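Redox-sensing transcriptional repressor Rex (Thermus thermophilus, PDB 2DT5) probably represses transcription as a DNA-binding homodimer that responds to the cellular NADH/NAD(+) redox state. Local coordinates at residues I141-Q154 / I165-E177. The protein carries 1 engineered substitution. Numbering follows the deposited sequence.
With NAD (nicotinamide-adenine-dinucleotide), chain L.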
# COMPACT_ATOMS: atom_id res chain seq x y z
N ILE B 141 24.77 -1.72 1.40
CA ILE B 141 23.36 -1.93 1.15
C ILE B 141 22.64 -2.48 2.38
O ILE B 141 22.94 -3.58 2.84
CB ILE B 141 23.19 -2.91 -0.00
CG1 ILE B 141 23.85 -2.32 -1.26
CG2 ILE B 141 21.70 -3.21 -0.21
CD1 ILE B 141 23.94 -3.28 -2.42
N GLU B 142 21.68 -1.71 2.89
CA GLU B 142 20.95 -2.13 4.08
C GLU B 142 19.57 -2.73 3.80
O GLU B 142 19.11 -3.61 4.54
CB GLU B 142 20.77 -0.95 5.04
CG GLU B 142 22.04 -0.33 5.60
CD GLU B 142 22.77 0.57 4.61
OE1 GLU B 142 22.10 1.25 3.80
OE2 GLU B 142 24.02 0.62 4.65
N ILE B 143 18.91 -2.26 2.74
CA ILE B 143 17.56 -2.72 2.40
C ILE B 143 17.47 -3.41 1.03
O ILE B 143 18.00 -2.92 0.04
CB ILE B 143 16.59 -1.50 2.42
CG1 ILE B 143 16.52 -0.95 3.85
CG2 ILE B 143 15.21 -1.89 1.87
CD1 ILE B 143 15.64 0.29 4.02
N ALA B 144 16.78 -4.54 0.97
CA ALA B 144 16.65 -5.24 -0.30
C ALA B 144 15.20 -5.31 -0.74
O ALA B 144 14.32 -5.61 0.06
CB ALA B 144 17.23 -6.66 -0.19
N LEU B 145 14.95 -5.03 -2.02
CA LEU B 145 13.60 -5.12 -2.59
C LEU B 145 13.55 -6.51 -3.24
O LEU B 145 14.24 -6.78 -4.24
CB LEU B 145 13.38 -4.00 -3.65
CG LEU B 145 12.92 -2.63 -3.11
CD1 LEU B 145 13.86 -2.16 -2.02
CD2 LEU B 145 12.87 -1.60 -4.25
N LEU B 146 12.75 -7.40 -2.65
CA LEU B 146 12.66 -8.76 -3.12
C LEU B 146 11.54 -8.94 -4.13
O LEU B 146 10.38 -8.95 -3.78
CB LEU B 146 12.43 -9.73 -1.95
CG LEU B 146 12.64 -11.21 -2.30
CD1 LEU B 146 14.00 -11.41 -2.98
CD2 LEU B 146 12.54 -12.05 -1.03
N THR B 147 11.93 -9.11 -5.39
CA THR B 147 10.98 -9.28 -6.48
C THR B 147 11.27 -10.54 -7.30
O THR B 147 11.36 -10.48 -8.53
CB THR B 147 11.01 -8.02 -7.39
OG1 THR B 147 12.38 -7.71 -7.70
CG2 THR B 147 10.41 -6.81 -6.65
N VAL B 148 11.44 -11.68 -6.62
CA VAL B 148 11.66 -12.95 -7.31
C VAL B 148 10.33 -13.70 -7.21
O VAL B 148 9.48 -13.34 -6.39
CB VAL B 148 12.78 -13.81 -6.63
CG1 VAL B 148 14.08 -13.04 -6.59
CG2 VAL B 148 12.36 -14.21 -5.22
N PRO B 149 10.12 -14.72 -8.05
CA PRO B 149 8.86 -15.47 -7.97
C PRO B 149 8.67 -16.05 -6.56
O PRO B 149 9.65 -16.22 -5.82
CB PRO B 149 9.04 -16.58 -9.01
CG PRO B 149 9.98 -15.99 -10.00
CD PRO B 149 10.98 -15.26 -9.12
N ARG B 150 7.43 -16.34 -6.19
CA ARG B 150 7.11 -16.89 -4.87
C ARG B 150 7.98 -18.09 -4.50
O ARG B 150 8.57 -18.15 -3.41
CB ARG B 150 5.64 -17.33 -4.84
CG ARG B 150 5.24 -18.03 -3.56
CD ARG B 150 3.74 -18.16 -3.43
NE ARG B 150 3.36 -18.43 -2.04
CZ ARG B 150 2.12 -18.33 -1.57
NH1 ARG B 150 1.12 -17.97 -2.37
NH2 ARG B 150 1.87 -18.58 -0.28
N GLU B 151 8.04 -19.04 -5.41
CA GLU B 151 8.80 -20.26 -5.21
C GLU B 151 10.26 -20.04 -4.84
O GLU B 151 10.85 -20.86 -4.16
CB GLU B 151 8.70 -21.14 -6.46
CG GLU B 151 7.31 -21.74 -6.72
CD GLU B 151 6.22 -20.69 -7.01
OE1 GLU B 151 6.46 -19.77 -7.84
OE2 GLU B 151 5.12 -20.80 -6.42
N ALA B 152 10.85 -18.94 -5.29
CA ALA B 152 12.25 -18.70 -4.98
C ALA B 152 12.49 -17.71 -3.85
O ALA B 152 13.63 -17.51 -3.45
CB ALA B 152 12.98 -18.22 -6.24
N ALA B 153 11.43 -17.11 -3.34
CA ALA B 153 11.52 -16.05 -2.30
C ALA B 153 12.31 -16.36 -1.00
O ALA B 153 13.26 -15.65 -0.68
CB ALA B 153 10.12 -15.60 -1.92
N GLN B 154 11.91 -17.41 -0.29
CA GLN B 154 12.55 -17.75 0.97
C GLN B 154 14.05 -17.95 0.83
O GLN B 154 14.83 -17.44 1.63
CB GLN B 154 11.91 -19.01 1.55
CG GLN B 154 12.49 -19.45 2.90
CD GLN B 154 12.36 -18.38 3.96
OE1 GLN B 154 11.25 -17.97 4.29
NE2 GLN B 154 13.34 -17.80 4.61
N ILE B 165 21.94 -8.31 4.97
CA ILE B 165 20.86 -7.35 4.78
C ILE B 165 20.26 -6.97 6.15
O ILE B 165 20.31 -7.77 7.09
CB ILE B 165 19.73 -7.93 3.89
CG1 ILE B 165 18.95 -6.80 3.19
CG2 ILE B 165 18.77 -8.76 4.73
CD1 ILE B 165 19.78 -6.00 2.20
N LYS B 166 19.71 -5.76 6.26
CA LYS B 166 19.12 -5.31 7.51
C LYS B 166 17.60 -5.30 7.42
O LYS B 166 16.91 -5.45 8.43
CB LYS B 166 19.64 -3.92 7.89
CG LYS B 166 21.11 -3.89 8.27
CD LYS B 166 21.56 -2.49 8.66
CE LYS B 166 23.05 -2.47 9.03
NZ LYS B 166 23.55 -1.07 9.25
N GLY B 167 17.10 -5.12 6.21
CA GLY B 167 15.66 -5.11 6.01
C GLY B 167 15.30 -5.58 4.61
O GLY B 167 16.09 -5.45 3.67
N ILE B 168 14.11 -6.15 4.47
CA ILE B 168 13.65 -6.61 3.17
C ILE B 168 12.24 -6.11 2.90
O ILE B 168 11.32 -6.34 3.69
CB ILE B 168 13.61 -8.16 3.06
CG1 ILE B 168 14.99 -8.77 3.31
CG2 ILE B 168 13.09 -8.58 1.69
CD1 ILE B 168 15.01 -10.28 3.29
N LEU B 169 12.08 -5.43 1.78
CA LEU B 169 10.78 -4.99 1.32
C LEU B 169 10.38 -6.12 0.38
O LEU B 169 10.85 -6.21 -0.76
CB LEU B 169 10.83 -3.65 0.59
CG LEU B 169 9.50 -2.97 0.26
CD1 LEU B 169 8.78 -2.61 1.55
CD2 LEU B 169 9.72 -1.73 -0.61
N ASN B 170 9.51 -7.00 0.87
CA ASN B 170 9.10 -8.21 0.17
C ASN B 170 7.89 -8.05 -0.73
O ASN B 170 6.78 -7.81 -0.24
CB ASN B 170 8.80 -9.29 1.21
CG ASN B 170 8.28 -10.56 0.58
OD1 ASN B 170 7.36 -11.20 1.10
ND2 ASN B 170 8.87 -10.94 -0.54
N PHE B 171 8.07 -8.18 -2.04
CA PHE B 171 6.94 -8.08 -2.95
C PHE B 171 6.35 -9.45 -3.27
O PHE B 171 5.20 -9.55 -3.71
CB PHE B 171 7.34 -7.40 -4.27
CG PHE B 171 7.73 -5.95 -4.11
CD1 PHE B 171 8.96 -5.61 -3.55
CD2 PHE B 171 6.86 -4.95 -4.51
CE1 PHE B 171 9.32 -4.27 -3.38
CE2 PHE B 171 7.20 -3.59 -4.35
CZ PHE B 171 8.43 -3.25 -3.79
N ALA B 172 7.13 -10.51 -3.06
CA ALA B 172 6.65 -11.87 -3.34
C ALA B 172 5.45 -12.21 -2.45
O ALA B 172 5.46 -11.93 -1.25
CB ALA B 172 7.77 -12.88 -3.13
N PRO B 173 4.41 -12.82 -3.03
CA PRO B 173 3.21 -13.19 -2.25
C PRO B 173 3.47 -14.38 -1.35
O PRO B 173 2.90 -15.44 -1.57
CB PRO B 173 2.18 -13.51 -3.34
CG PRO B 173 3.05 -14.15 -4.40
CD PRO B 173 4.27 -13.23 -4.43
N VAL B 174 4.32 -14.20 -0.34
CA VAL B 174 4.64 -15.27 0.58
C VAL B 174 5.24 -14.68 1.87
O VAL B 174 5.85 -13.61 1.85
CB VAL B 174 5.66 -16.24 -0.04
CG1 VAL B 174 7.01 -15.55 -0.18
CG2 VAL B 174 5.78 -17.50 0.83
N VAL B 175 5.05 -15.38 2.98
CA VAL B 175 5.60 -14.89 4.25
C VAL B 175 6.99 -15.46 4.41
O VAL B 175 7.18 -16.66 4.39
CB VAL B 175 4.74 -15.32 5.43
CG1 VAL B 175 5.24 -14.66 6.69
CG2 VAL B 175 3.29 -14.94 5.16
N LEU B 176 7.96 -14.57 4.57
CA LEU B 176 9.35 -14.97 4.71
C LEU B 176 9.70 -15.38 6.13
O LEU B 176 9.06 -14.97 7.09
CB LEU B 176 10.27 -13.83 4.28
CG LEU B 176 10.03 -13.24 2.88
CD1 LEU B 176 11.00 -12.11 2.65
CD2 LEU B 176 10.19 -14.31 1.80
N GLU B 177 10.75 -16.19 6.23
CA GLU B 177 11.28 -16.68 7.48
C GLU B 177 12.63 -16.02 7.60
O GLU B 177 13.53 -16.32 6.82
CB GLU B 177 11.48 -18.19 7.42
CG GLU B 177 10.21 -18.99 7.39
CD GLU B 177 9.46 -18.91 8.69
OE1 GLU B 177 8.95 -17.82 9.02
OE2 GLU B 177 9.40 -19.93 9.40
PA NAD L . 9.42 -12.37 -13.45
O1A NAD L . 9.25 -11.44 -14.60
O2A NAD L . 9.27 -13.85 -13.66
O5B NAD L . 10.83 -12.04 -12.87
C5B NAD L . 11.40 -12.74 -11.73
C4B NAD L . 12.90 -12.56 -11.85
O4B NAD L . 13.43 -13.26 -10.67
C3B NAD L . 13.61 -13.29 -13.05
O3B NAD L . 14.40 -12.32 -13.80
C2B NAD L . 14.47 -14.38 -12.42
O2B NAD L . 15.62 -14.74 -13.09
C1B NAD L . 14.68 -13.76 -11.04
N9A NAD L . 15.02 -14.72 -10.02
C8A NAD L . 14.55 -16.00 -9.70
N7A NAD L . 15.16 -16.52 -8.65
C5A NAD L . 16.08 -15.63 -8.23
C6A NAD L . 17.05 -15.63 -7.13
N6A NAD L . 17.18 -16.64 -6.29
N1A NAD L . 17.83 -14.47 -7.03
C2A NAD L . 17.75 -13.40 -7.85
N3A NAD L . 16.84 -13.36 -8.92
C4A NAD L . 16.02 -14.49 -9.07
O3 NAD L . 8.41 -11.96 -12.28
PN NAD L . 7.56 -10.57 -12.00
O1N NAD L . 6.32 -10.60 -12.79
O2N NAD L . 8.54 -9.46 -12.20
O5D NAD L . 7.18 -10.79 -10.45
C5D NAD L . 8.21 -10.81 -9.42
C4D NAD L . 7.59 -11.02 -8.10
O4D NAD L . 6.64 -9.88 -7.81
C3D NAD L . 6.68 -12.31 -7.99
O3D NAD L . 6.84 -12.92 -6.69
C2D NAD L . 5.28 -11.74 -8.14
O2D NAD L . 4.26 -12.58 -7.71
C1D NAD L . 5.43 -10.41 -7.32
N1N NAD L . 4.25 -9.53 -7.53
C2N NAD L . 3.90 -8.72 -6.42
C3N NAD L . 3.13 -7.65 -6.52
C7N NAD L . 2.76 -6.87 -5.29
O7N NAD L . 1.84 -6.03 -5.38
N7N NAD L . 3.40 -7.14 -4.14
C4N NAD L . 2.57 -7.20 -7.87
C5N NAD L . 3.57 -7.58 -8.95
C6N NAD L . 4.10 -8.89 -8.85
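Ile-165 reaches back along the start of strand 143-146: with CG1 anti to the backbone N (chi1 -155°), its CD1 packs against the methyl of Ala-144, 3.6 Å from CB. The carbonyl O of Glu-142 takes two donors, Lys-166 N at 2.8 Å and Gly-167 N, the latter in the carbonyl plane. The aliphatic chain of Lys-166 runs alongside that of Glu-142, whose carboxylate turns to Gly-82 N. From Gly-167 to Phe-171 the strands pair in parallel register: Ala-144 is bonded by Gly-167 O and Leu-169 N, Leu-146 by Leu-169 O and Phe-171 N. Ile-168 CG2 lies against Leu-146 CB on the face covered by helix 150-163, while Leu-169 stands beside Leu-145 on the other. The two strands and that helix form a right-handed beta-alpha-beta unit of the Rossmann fold, and the loops at the C-terminal ends of the two strands line the NAD site. Here the ring of Phe-171 offers its edge to Leu-145 CG, and Thr-147 CG2 comes obliquely to the ring, 3.6 Å from Phe-171 CD1; the backbone O of Phe-171 accepts the carboxamide N7N of NAD at 3.0 Å. On the neighbouring loop, Val-148 O accepts the ribose hydroxyl O3D at 2.7 Å, beside Ala-172 and Pro-173. Pro-173, centre of an inverse gamma turn, sets its O over one face of the poorly ordered Arg-150 guanidinium. In the first turn of the helix, Ala-153 CB touches Ala-172 CB, Val-174 CG1 (3.6 Å from that CB) and Leu-176 CD2; Leu-176 CD1 also touches Leu-146 CD2. At Glu-177 the backbone meets the Gln-154 amide twice, N to OE1 and O to NE2, both at 2.7 Å and each on a lone pair; NE2 also bonds Asp-158.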